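Local coordinates for protein beta-glucosidase (Saccharopolyspora erythraea D, PDB 5M6G) that probably hydrolyses terminal, non-reducing beta-D-glucosyl residues, releasing beta-D-glucose, as a member of glycosyl hydrolase family 3, at residues A[474-479]-A[490-495]; A[415-420]-A[548-553]. One frame throughout, in Å; residues are numbered along the deposited sequence.

Contact 1: residues A[474-479]-A[490-495]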
# COMPACT_ATOMS: atom_id res chain seq x y z
N SER A 474 3.55 -0.72 33.89
CA SER A 474 4.24 0.48 34.37
C SER A 474 4.77 0.31 35.79
O SER A 474 5.66 1.07 36.19
CB SER A 474 3.31 1.69 34.29
OG SER A 474 2.04 1.42 34.87
N GLY A 475 4.25 -0.65 36.55
CA GLY A 475 4.77 -0.99 37.84
C GLY A 475 5.77 -2.12 37.84
O GLY A 475 6.23 -2.53 38.91
N SER A 476 6.14 -2.64 36.67
CA SER A 476 6.99 -3.82 36.57
C SER A 476 8.36 -3.44 36.05
O SER A 476 8.49 -2.56 35.18
CB SER A 476 6.38 -4.88 35.64
OG SER A 476 5.18 -5.42 36.16
N GLU A 477 9.38 -4.11 36.57
CA GLU A 477 10.68 -4.13 35.92
C GLU A 477 10.56 -4.91 34.61
O GLU A 477 9.95 -5.98 34.57
CB GLU A 477 11.71 -4.79 36.83
CG GLU A 477 13.06 -5.05 36.21
CD GLU A 477 14.03 -5.68 37.19
OE1 GLU A 477 13.62 -5.96 38.33
OE2 GLU A 477 15.21 -5.89 36.82
N VAL A 478 11.13 -4.36 33.54
CA VAL A 478 11.07 -4.99 32.22
C VAL A 478 12.49 -5.05 31.69
O VAL A 478 13.09 -4.00 31.39
CB VAL A 478 10.15 -4.22 31.25
CG1 VAL A 478 10.13 -4.92 29.88
CG2 VAL A 478 8.75 -4.11 31.82
N THR A 479 13.03 -6.25 31.59
CA THR A 479 14.37 -6.48 31.08
C THR A 479 14.29 -6.81 29.60
O THR A 479 13.49 -7.66 29.20
CB THR A 479 15.05 -7.64 31.82
OG1 THR A 479 14.97 -7.44 33.24
CG2 THR A 479 16.50 -7.78 31.40
N SER A 490 13.56 -16.37 37.34
CA SER A 490 12.98 -15.38 38.23
C SER A 490 11.95 -14.49 37.54
O SER A 490 11.26 -13.72 38.23
CB SER A 490 14.07 -14.50 38.85
OG SER A 490 14.55 -13.55 37.91
N TYR A 491 11.82 -14.56 36.22
CA TYR A 491 10.88 -13.73 35.48
C TYR A 491 9.51 -14.38 35.44
O TYR A 491 9.38 -15.61 35.41
CB TYR A 491 11.40 -13.49 34.05
CG TYR A 491 12.58 -12.53 34.03
CD1 TYR A 491 13.88 -12.98 34.26
CD2 TYR A 491 12.38 -11.18 33.80
CE1 TYR A 491 14.94 -12.10 34.25
CE2 TYR A 491 13.43 -10.30 33.79
CZ TYR A 491 14.71 -10.75 34.02
OH TYR A 491 15.73 -9.84 34.01
N ARG A 492 8.46 -13.56 35.44
CA ARG A 492 7.12 -14.13 35.44
C ARG A 492 6.65 -14.51 34.05
O ARG A 492 5.79 -15.39 33.92
CB ARG A 492 6.12 -13.18 36.10
CG ARG A 492 5.76 -11.98 35.29
CD ARG A 492 4.61 -11.24 35.96
NE ARG A 492 4.70 -9.80 35.77
CZ ARG A 492 3.96 -9.12 34.90
NH1 ARG A 492 3.09 -9.76 34.15
NH2 ARG A 492 4.10 -7.80 34.80
N ALA A 493 7.20 -13.89 33.01
CA ALA A 493 6.89 -14.26 31.63
C ALA A 493 7.97 -13.69 30.74
O ALA A 493 8.64 -12.72 31.09
CB ALA A 493 5.51 -13.76 31.20
N ALA A 494 8.13 -14.31 29.57
CA ALA A 494 9.08 -13.82 28.57
C ALA A 494 8.35 -13.64 27.25
O ALA A 494 7.59 -14.53 26.83
CB ALA A 494 10.26 -14.79 28.40
N ILE A 495 8.59 -12.51 26.59
CA ILE A 495 7.93 -12.15 25.34
C ILE A 495 8.99 -12.08 24.26
O ILE A 495 9.95 -11.30 24.37
CB ILE A 495 7.18 -10.80 25.46
CG1 ILE A 495 6.19 -10.85 26.61
CG2 ILE A 495 6.47 -10.46 24.13
CD1 ILE A 495 5.78 -9.48 27.10
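The phenol ring of Y491 meets T479 at its edge: T479 OG1 lies in the ring plane beside the hydroxyl, 2.6 Å from Y491 OH, and the two hydroxyls share a short hydrogen bond in which either could be the donor. The two side chains cross at about a right angle. T479 CB follows its oxygen in and comes within 3.2 Å of Y491 OH, while T479 CG2 stands 3.4 Å from that same oxygen, so the threonine covers the end of the phenol with carbon as well as with its hydroxyl. OG1 can do this because it lies anti to the carbonyl carbon of T479 (chi1 -52°). Beyond the two segments, F432 packs edge-to-face with the Y491 ring and K430 makes a cation-pi contact with it.

The guanidinium of R492 is likewise reached at its edge. NH2 of R492 donates to S476 OG over 2.9 Å with the serine oxygen only 10° out of the guanidinium plane, although the N-H...O angle of 142° shows a bent bond. S476 CB sits at this edge too, 3.8 Å from R492 NH2. The R492 chain bends at chi3 as it reaches across, and its NE is held by a salt bridge to D427 and a hydrogen bond to the carbonyl of G429, which fixes the rotation of the flat group.

These two bonds span the intervening strand 431-434 near its start, linking segments whose strands are not neighbours in the parallel part of the C-terminal family 3 domain's mixed sheet. Strand 431-434 lies between 493-499 and the outermost strand 478-480 and bonds through its backbone to both segments, while V478 points away from 490-495 and packs on helix 465-472.

Contact 2: residues A[415-420]-A[548-553]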
# COMPACT_ATOMS: atom_id res chain seq x y z
N LEU A 415 -4.88 -13.59 18.01
CA LEU A 415 -4.42 -14.54 19.01
C LEU A 415 -4.63 -15.97 18.48
O LEU A 415 -5.75 -16.37 18.18
CB LEU A 415 -5.16 -14.33 20.33
CG LEU A 415 -4.73 -15.26 21.47
CD1 LEU A 415 -3.30 -14.93 21.91
CD2 LEU A 415 -5.68 -15.14 22.64
N LEU A 416 -3.54 -16.72 18.39
CA LEU A 416 -3.54 -18.03 17.76
C LEU A 416 -3.33 -19.18 18.73
O LEU A 416 -3.79 -20.29 18.46
CB LEU A 416 -2.45 -18.09 16.68
CG LEU A 416 -2.68 -17.13 15.52
CD1 LEU A 416 -1.43 -17.05 14.62
CD2 LEU A 416 -3.93 -17.52 14.72
N ARG A 417 -2.62 -18.96 19.83
CA ARG A 417 -2.44 -19.96 20.88
C ARG A 417 -2.35 -19.22 22.20
O ARG A 417 -1.78 -18.14 22.27
CB ARG A 417 -1.19 -20.81 20.69
CG ARG A 417 -1.24 -21.78 19.52
CD ARG A 417 -1.99 -23.07 19.88
NE ARG A 417 -2.14 -23.94 18.72
CZ ARG A 417 -1.23 -24.83 18.34
NH1 ARG A 417 -0.11 -24.97 19.05
NH2 ARG A 417 -1.43 -25.58 17.26
N ASN A 418 -2.93 -19.82 23.24
CA ASN A 418 -2.82 -19.23 24.58
C ASN A 418 -3.17 -20.30 25.60
O ASN A 418 -4.31 -20.75 25.65
CB ASN A 418 -3.76 -18.04 24.72
CG ASN A 418 -3.66 -17.39 26.07
OD1 ASN A 418 -2.63 -17.51 26.75
ND2 ASN A 418 -4.72 -16.71 26.48
N ASP A 419 -2.20 -20.69 26.43
CA ASP A 419 -2.48 -21.65 27.49
C ASP A 419 -2.92 -20.99 28.78
O ASP A 419 -3.16 -21.69 29.77
CB ASP A 419 -1.25 -22.54 27.73
CG ASP A 419 -0.09 -21.79 28.35
OD1 ASP A 419 -0.19 -20.56 28.56
OD2 ASP A 419 0.95 -22.44 28.63
N GLY A 420 -3.04 -19.67 28.80
CA GLY A 420 -3.43 -18.96 30.00
C GLY A 420 -2.45 -17.88 30.38
O GLY A 420 -2.76 -17.02 31.20
N GLY A 548 6.28 -26.68 13.25
CA GLY A 548 7.14 -27.60 13.96
C GLY A 548 7.52 -27.13 15.35
O GLY A 548 7.98 -27.94 16.16
N GLU A 549 7.33 -25.84 15.64
CA GLU A 549 7.73 -25.25 16.92
C GLU A 549 6.58 -24.75 17.77
O GLU A 549 6.76 -24.60 18.98
CB GLU A 549 8.69 -24.06 16.70
CG GLU A 549 10.05 -24.44 16.11
CD GLU A 549 9.98 -24.68 14.62
OE1 GLU A 549 9.80 -23.69 13.88
OE2 GLU A 549 10.10 -25.85 14.18
N VAL A 550 5.39 -24.52 17.19
CA VAL A 550 4.35 -23.75 17.86
C VAL A 550 3.87 -24.43 19.15
O VAL A 550 3.46 -23.74 20.10
CB VAL A 550 3.18 -23.49 16.88
CG1 VAL A 550 2.55 -24.81 16.41
CG2 VAL A 550 2.14 -22.55 17.48
N ASP A 551 3.93 -25.76 19.22
CA ASP A 551 3.45 -26.46 20.42
C ASP A 551 4.28 -26.15 21.66
O ASP A 551 3.79 -26.34 22.77
CB ASP A 551 3.43 -27.97 20.17
CG ASP A 551 2.35 -28.37 19.19
OD1 ASP A 551 1.38 -27.59 19.05
OD2 ASP A 551 2.46 -29.44 18.57
N GLY A 552 5.51 -25.67 21.49
CA GLY A 552 6.34 -25.28 22.61
C GLY A 552 6.10 -23.89 23.13
O GLY A 552 6.72 -23.50 24.13
N TRP A 553 5.22 -23.12 22.49
CA TRP A 553 4.98 -21.72 22.84
C TRP A 553 3.73 -21.61 23.70
O TRP A 553 2.66 -22.09 23.30
CB TRP A 553 4.84 -20.87 21.58
CG TRP A 553 6.00 -20.98 20.64
CD1 TRP A 553 7.23 -21.48 20.92
CD2 TRP A 553 6.04 -20.57 19.26
NE1 TRP A 553 8.04 -21.42 19.81
CE2 TRP A 553 7.33 -20.86 18.78
CE3 TRP A 553 5.10 -19.98 18.40
CZ2 TRP A 553 7.71 -20.58 17.46
CZ3 TRP A 553 5.49 -19.72 17.08
CH2 TRP A 553 6.78 -20.01 16.63
O HOH W 1 0.91 -23.69 21.58
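R417 reaches V550 and D551 with the end of its side chain, and the close-fitting part is where V550 CG2 lies over one face of the guanidinium, 3.7 Å from R417 NH1. The bend of the arginine chain at chi2 (-82°) brings R417 CG to the same methyl as well, at 4.0 Å, and the two side chains cross at about a right angle. V550 also packs on L556. A water at the guanidinium edge accepts from R417 NH1 and donates to V550 O and W553 O, the latter at 2.9 Å. R417 belongs to the edge strand 414-418 of the mixed sheet in the C-terminal family 3 domain, where L416 and R417 both face L556 of the antiparallel neighbour 555-560 in a classic beta bulge. The D551 side is looser and polar. D551, itself exposed, forms a salt bridge through OD1, 3.0 Å from R417 NH1; the carboxylate and guanidinium planes are 16° apart, yet OD1 is tilted 23° out of the guanidinium plane. Replacing R417 with an alanine would probably leave D551 without its charged mate and the water without its donor, and uncover the V550 methyls.

How the contacts relate
After the N-terminal, barrel-type part and helix 399-412, the chain enters edge strand 414-418, whose end supplies one half of contact 2. It then passes through strand 431-434 and helix 465-472 to strand 478-480 at the opposite edge of the mixed sheet. After ten intervening residues it returns at 490-495, and contact 1 closes this short loop just ahead of strand 493-499. Helix 518-528 and strand 534-539 follow before the loop 548-553 completes contact 2, so contact 1 is nested inside its much longer loop. The two do not touch: their centres are 20 Å apart, one fastening each edge region of the same sheet.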